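T CELL surface glycoprotein CD4 (Rattus norvegicus, PDB 1CID) probably acts as the T-cell co-receptor that recognises MHC class II through its outer immunoglobulin-like domains, the third and fourth domains being the membrane-proximal half. Local coordinates at residues F15-N20 with G87-T92; K134-E139 with D172-V177. All blocks are in the same frame, centred on the assembly; numbering follows the deposited sequence.

Contact 1 (F15-N20 with G87-T92); sequences FSFPLN and GNLTLT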
loop_
_atom_site.group_PDB
_atom_site.type_symbol
_atom_site.label_atom_id
_atom_site.label_comp_id
_atom_site.label_asym_id
_atom_site.label_seq_id
_atom_site.Cartn_x
_atom_site.Cartn_y
_atom_site.Cartn_z
ATOM N N PHE A 15 3.206 -5.157 -6.258
ATOM C CA PHE A 15 3.624 -6.366 -5.482
ATOM C C PHE A 15 4.312 -7.336 -6.424
ATOM O O PHE A 15 3.974 -7.206 -7.604
ATOM C CB PHE A 15 2.420 -6.894 -4.737
ATOM C CG PHE A 15 1.676 -5.954 -3.846
ATOM C CD1 PHE A 15 0.681 -5.141 -4.322
ATOM C CD2 PHE A 15 2.010 -5.860 -2.498
ATOM C CE1 PHE A 15 -0.038 -4.250 -3.541
ATOM C CE2 PHE A 15 1.349 -4.998 -1.624
ATOM C CZ PHE A 15 0.309 -4.197 -2.197
ATOM N N SER A 16 5.238 -8.187 -6.080
ATOM C CA SER A 16 5.824 -9.106 -7.116
ATOM C C SER A 16 5.741 -10.479 -6.492
ATOM O O SER A 16 6.114 -10.577 -5.283
ATOM C CB SER A 16 7.143 -8.579 -7.574
ATOM O OG SER A 16 7.695 -9.337 -8.621
ATOM N N PHE A 17 5.254 -11.517 -7.147
ATOM C CA PHE A 17 5.089 -12.878 -6.499
ATOM C C PHE A 17 5.902 -13.805 -7.371
ATOM O O PHE A 17 5.571 -14.082 -8.532
ATOM C CB PHE A 17 3.674 -13.136 -6.422
ATOM C CG PHE A 17 2.725 -12.166 -5.831
ATOM C CD1 PHE A 17 2.555 -12.131 -4.451
ATOM C CD2 PHE A 17 1.932 -11.375 -6.668
ATOM C CE1 PHE A 17 1.594 -11.292 -3.874
ATOM C CE2 PHE A 17 0.933 -10.557 -6.151
ATOM C CZ PHE A 17 0.800 -10.547 -4.746
ATOM N N PRO A 18 6.964 -14.201 -6.712
ATOM C CA PRO A 18 7.991 -14.881 -7.488
ATOM C C PRO A 18 8.300 -16.333 -7.421
ATOM O O PRO A 18 9.390 -16.757 -7.881
ATOM C CB PRO A 18 9.156 -14.025 -6.946
ATOM C CG PRO A 18 8.781 -13.646 -5.537
ATOM C CD PRO A 18 7.315 -13.832 -5.340
ATOM N N LEU A 19 7.328 -17.013 -6.913
ATOM C CA LEU A 19 7.281 -18.421 -6.599
ATOM C C LEU A 19 7.232 -19.472 -7.706
ATOM O O LEU A 19 6.463 -19.425 -8.669
ATOM C CB LEU A 19 6.074 -18.510 -5.611
ATOM C CG LEU A 19 5.072 -17.350 -5.625
ATOM C CD1 LEU A 19 4.188 -17.440 -6.881
ATOM C CD2 LEU A 19 4.253 -17.268 -4.341
ATOM N N ASN A 20 8.115 -20.436 -7.491
ATOM C CA ASN A 20 8.484 -21.702 -8.097
ATOM C C ASN A 20 8.147 -21.888 -9.573
ATOM O O ASN A 20 7.664 -22.973 -9.976
ATOM C CB ASN A 20 7.772 -22.790 -7.236
ATOM C CG ASN A 20 6.269 -22.689 -7.036
ATOM O OD1 ASN A 20 5.748 -22.456 -5.916
ATOM N ND2 ASN A 20 5.401 -22.896 -8.040
ATOM N N GLY A 87 -5.313 -7.837 1.269
ATOM C CA GLY A 87 -6.092 -8.862 0.573
ATOM C C GLY A 87 -5.304 -10.107 0.361
ATOM O O GLY A 87 -4.107 -9.961 0.605
ATOM N N ASN A 88 -5.903 -11.194 -0.059
ATOM C CA ASN A 88 -5.046 -12.422 -0.205
ATOM C C ASN A 88 -4.980 -12.788 -1.669
ATOM O O ASN A 88 -5.905 -12.575 -2.423
ATOM C CB ASN A 88 -5.716 -13.382 0.731
ATOM C CG ASN A 88 -5.861 -13.186 2.223
ATOM O OD1 ASN A 88 -5.021 -13.857 2.915
ATOM N ND2 ASN A 88 -6.856 -12.408 2.748
ATOM N N LEU A 89 -3.937 -13.315 -2.186
ATOM C CA LEU A 89 -3.758 -13.719 -3.553
ATOM C C LEU A 89 -3.611 -15.243 -3.412
ATOM O O LEU A 89 -2.547 -15.751 -3.015
ATOM C CB LEU A 89 -2.612 -13.010 -4.246
ATOM C CG LEU A 89 -2.231 -13.825 -5.484
ATOM C CD1 LEU A 89 -2.275 -12.987 -6.733
ATOM C CD2 LEU A 89 -0.883 -14.446 -5.327
ATOM N N THR A 90 -4.714 -15.898 -3.769
ATOM C CA THR A 90 -4.947 -17.371 -3.759
ATOM C C THR A 90 -4.476 -17.901 -5.084
ATOM O O THR A 90 -4.776 -17.334 -6.154
ATOM C CB THR A 90 -6.450 -17.691 -3.472
ATOM O OG1 THR A 90 -7.341 -16.485 -3.471
ATOM C CG2 THR A 90 -6.585 -18.387 -2.113
ATOM N N LEU A 91 -3.684 -18.902 -5.032
ATOM C CA LEU A 91 -3.179 -19.508 -6.299
ATOM C C LEU A 91 -3.680 -20.977 -6.211
ATOM O O LEU A 91 -3.774 -21.679 -5.142
ATOM C CB LEU A 91 -1.726 -19.263 -6.464
ATOM C CG LEU A 91 -0.892 -18.214 -7.106
ATOM C CD1 LEU A 91 -1.754 -17.215 -7.844
ATOM C CD2 LEU A 91 -0.129 -17.449 -6.006
ATOM N N THR A 92 -4.011 -21.450 -7.420
ATOM C CA THR A 92 -4.549 -22.808 -7.488
ATOM C C THR A 92 -3.925 -23.792 -8.471
ATOM O O THR A 92 -3.483 -23.690 -9.614
ATOM C CB THR A 92 -6.116 -22.754 -7.696
ATOM O OG1 THR A 92 -6.742 -21.691 -6.897
ATOM C CG2 THR A 92 -6.760 -24.112 -7.377
#

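Contact 2 (K134-E139 with D172-V177); sequences KQENQE and DSKIQV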
loop_
_atom_site.group_PDB
_atom_site.type_symbol
_atom_site.label_atom_id
_atom_site.label_comp_id
_atom_site.label_asym_id
_atom_site.label_seq_id
_atom_site.Cartn_x
_atom_site.Cartn_y
_atom_site.Cartn_z
ATOM N N LYS A 134 8.680 16.384 11.273
ATOM C CA LYS A 134 9.978 16.931 11.409
ATOM C C LYS A 134 10.225 18.021 10.356
ATOM O O LYS A 134 9.515 18.112 9.344
ATOM C CB LYS A 134 10.961 15.956 10.853
ATOM C CG LYS A 134 11.884 15.181 11.757
ATOM C CD LYS A 134 12.950 15.134 10.668
ATOM C CE LYS A 134 13.687 13.887 10.787
ATOM N NZ LYS A 134 14.128 13.288 12.085
ATOM N N GLN A 135 11.278 18.787 10.617
ATOM C CA GLN A 135 11.600 19.864 9.626
ATOM C C GLN A 135 12.566 19.156 8.692
ATOM O O GLN A 135 13.294 18.350 9.299
ATOM C CB GLN A 135 12.162 21.116 10.256
ATOM C CG GLN A 135 11.372 22.363 9.902
ATOM C CD GLN A 135 11.393 23.323 11.048
ATOM O OE1 GLN A 135 11.612 22.917 12.201
ATOM N NE2 GLN A 135 11.175 24.569 10.652
ATOM N N GLU A 136 12.613 19.387 7.412
ATOM C CA GLU A 136 13.489 18.639 6.576
ATOM C C GLU A 136 14.710 18.021 7.234
ATOM O O GLU A 136 14.679 16.743 7.102
ATOM C CB GLU A 136 14.126 19.301 5.380
ATOM C CG GLU A 136 14.444 18.215 4.307
ATOM C CD GLU A 136 14.701 18.852 2.975
ATOM O OE1 GLU A 136 14.505 20.062 2.862
ATOM O OE2 GLU A 136 15.125 18.084 2.081
ATOM N N ASN A 137 15.665 18.734 7.791
ATOM C CA ASN A 137 16.843 17.931 8.294
ATOM C C ASN A 137 17.178 17.883 9.781
ATOM O O ASN A 137 18.191 17.366 10.280
ATOM C CB ASN A 137 18.078 18.475 7.605
ATOM C CG ASN A 137 18.604 17.807 6.377
ATOM O OD1 ASN A 137 18.594 16.570 6.307
ATOM N ND2 ASN A 137 19.056 18.639 5.424
ATOM N N GLN A 138 16.353 18.511 10.545
ATOM C CA GLN A 138 16.266 18.758 11.954
ATOM C C GLN A 138 15.628 17.554 12.631
ATOM O O GLN A 138 15.688 16.461 12.051
ATOM C CB GLN A 138 15.584 20.098 12.203
ATOM C CG GLN A 138 16.391 21.302 11.688
ATOM C CD GLN A 138 15.554 22.553 11.792
ATOM O OE1 GLN A 138 15.364 23.227 10.785
ATOM N NE2 GLN A 138 15.056 22.819 13.011
ATOM N N GLU A 139 15.131 17.703 13.833
ATOM C CA GLU A 139 14.613 16.677 14.711
ATOM C C GLU A 139 13.135 16.533 14.830
ATOM O O GLU A 139 12.420 17.449 14.352
ATOM C CB GLU A 139 15.226 16.954 16.104
ATOM C CG GLU A 139 16.642 16.353 16.119
ATOM C CD GLU A 139 16.771 14.864 15.924
ATOM O OE1 GLU A 139 15.747 14.107 16.055
ATOM O OE2 GLU A 139 17.875 14.400 15.633
ATOM N N ASP A 172 8.512 7.718 4.392
ATOM C CA ASP A 172 8.487 9.174 4.582
ATOM C C ASP A 172 7.919 9.898 3.354
ATOM O O ASP A 172 7.900 9.409 2.261
ATOM C CB ASP A 172 9.833 9.816 4.827
ATOM C CG ASP A 172 10.794 9.850 3.665
ATOM O OD1 ASP A 172 11.661 8.950 3.417
ATOM O OD2 ASP A 172 10.693 10.905 2.995
ATOM N N SER A 173 7.564 11.116 3.530
ATOM C CA SER A 173 7.035 11.982 2.501
ATOM C C SER A 173 7.277 13.459 2.871
ATOM O O SER A 173 7.114 13.801 4.080
ATOM C CB SER A 173 5.595 11.541 2.623
ATOM O OG SER A 173 4.973 11.952 1.426
ATOM N N LYS A 174 7.686 14.319 1.924
ATOM C CA LYS A 174 7.961 15.698 2.070
ATOM C C LYS A 174 6.926 16.553 1.318
ATOM O O LYS A 174 6.374 16.252 0.273
ATOM C CB LYS A 174 9.169 16.277 1.369
ATOM C CG LYS A 174 10.404 15.425 1.181
ATOM C CD LYS A 174 11.209 15.412 2.448
ATOM C CE LYS A 174 12.570 14.838 2.119
ATOM N NZ LYS A 174 13.196 15.810 1.177
ATOM N N ILE A 175 6.856 17.688 1.948
ATOM C CA ILE A 175 6.087 18.869 1.648
ATOM C C ILE A 175 6.887 20.152 2.025
ATOM O O ILE A 175 7.617 20.343 3.045
ATOM C CB ILE A 175 4.747 18.713 2.414
ATOM C CG1 ILE A 175 3.856 19.839 1.790
ATOM C CG2 ILE A 175 4.887 18.735 3.952
ATOM C CD1 ILE A 175 2.390 19.688 2.311
ATOM N N GLN A 176 6.712 21.047 1.047
ATOM C CA GLN A 176 7.233 22.413 1.126
ATOM C C GLN A 176 5.990 23.183 1.646
ATOM O O GLN A 176 4.863 23.279 1.043
ATOM C CB GLN A 176 7.831 22.977 -0.138
ATOM C CG GLN A 176 7.631 24.454 -0.294
ATOM C CD GLN A 176 8.206 25.261 -1.382
ATOM O OE1 GLN A 176 7.673 25.453 -2.457
ATOM N NE2 GLN A 176 9.360 25.834 -1.045
ATOM N N VAL A 177 6.206 23.777 2.811
ATOM C CA VAL A 177 5.151 24.632 3.431
ATOM C C VAL A 177 5.555 26.057 3.017
ATOM O O VAL A 177 4.393 26.503 3.113
ATOM C CB VAL A 177 5.105 24.437 4.948
ATOM C CG1 VAL A 177 3.960 25.195 5.582
ATOM C CG2 VAL A 177 5.081 22.970 5.358
ATOM O OXT VAL A 177 5.923 26.751 1.946
#

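Contact 1 (F15-N20 with G87-T92)
F17 and L89 meet in a CH-pi contact, the methyl against the flat of the ring. L89 CD2 sits 4.1 Å from the centroid of the F17 ring and only 3° off the ring normal, practically over its middle. The two side chains come from opposite directions: F17 reaches across from just past the end of strand 13-16, and L89 answers from strand 85-92. On F17, CG lies beside the backbone N and anti to the carbonyl carbon (chi1 -52°), which carries the ring off the chain into the space between the two sheets. On L89, CG is turned opposite the backbone N (chi1 162°), and the leucine fork comes up beneath the aromatic face with both methyls near it. The other methyl works nearer the rim, with L89 CD1 4.1 Å from F17 CE2.

The backbones stay well apart, with the F17 and L89 CA atoms separated by 9.4 Å, and no hydrogen bond crosses. That is the spacing of two sheets packed face to face in an immunoglobulin-like sandwich: 13-16 belongs to the sheet with 73-76, while 85-92 pairs with 26-34 and 97-110. By topology these are the B and F strands, which a disulfide joins in many immunoglobulin domains; here neither segment has a cysteine, and apolar side chains bridge the gap.

The remaining apolar contact lies two residues further along each segment. L19 CD1 and L91 CD2 approach to 4.4 Å, a looser methyl-to-methyl touch from a residue already past the end of its strand and partly exposed. Both leucines of 87-92 also lean on F46 of strand 43-49, with L30 beside L89 and L26 beside L91. F17 packs against L74 and its backbone bonds to L72.

Contact 2 (K134-E139 with D172-V177)
E136 and K174 lie with their CA atoms 7.7 Å apart, E136 at the start of the turn that follows strand 129-135 and K174 within strand 168-176, and no backbone hydrogen bond links the two segments. The turn itself is drawn together by a weak bond from Q138 N to Q135 O. Side chains make the link: K174 NZ donates to E136 OE2 at 3.1 Å in a salt bridge. The ammonium comes in from above the carboxylate, 53° out of its plane, and it engages one oxygen, since E136 OE1 lies well beyond bonding range of NZ. The glutamate gets there by stretching, its chain extended beyond CG, whereas the lysine bends at chi2 and again at chi4 (65°), which swings NZ round to the acid. Replacing E136 by an alanine would probably leave the K174 ammonium without this charge partner and its chain freer to swing in solvent, K174 being exposed. Strand 158-165 runs between the two in an antiparallel four-stranded sheet, the GFCC' face of an immunoglobulin-type domain by its order. The salt bridge spans strand 158-165: E136 rests on V158 and K174 on Q160, while 140-144 flanks 129-135 on its other side.

Overall arrangement
Both contacts belong to immunoglobulin-like domains, but they tie the fold together differently. Contact 1 is buried and runs between the two sheets of the first domain, so its chemistry is purely apolar, with no hydrogen bond or charge. Contact 2 lies on the surface of the second domain and links the turn after strand 129-135 to strand 168-176, across the strand between them, using a single pair of opposite charges. The second domain, unlike the first, has a disulfide, C119 to C161, joining its strands 116-122 and 158-165. The contacts share no strand, follow one another along the chain and sit about 36 Å apart centre to centre, on opposite sides of the chain's centre.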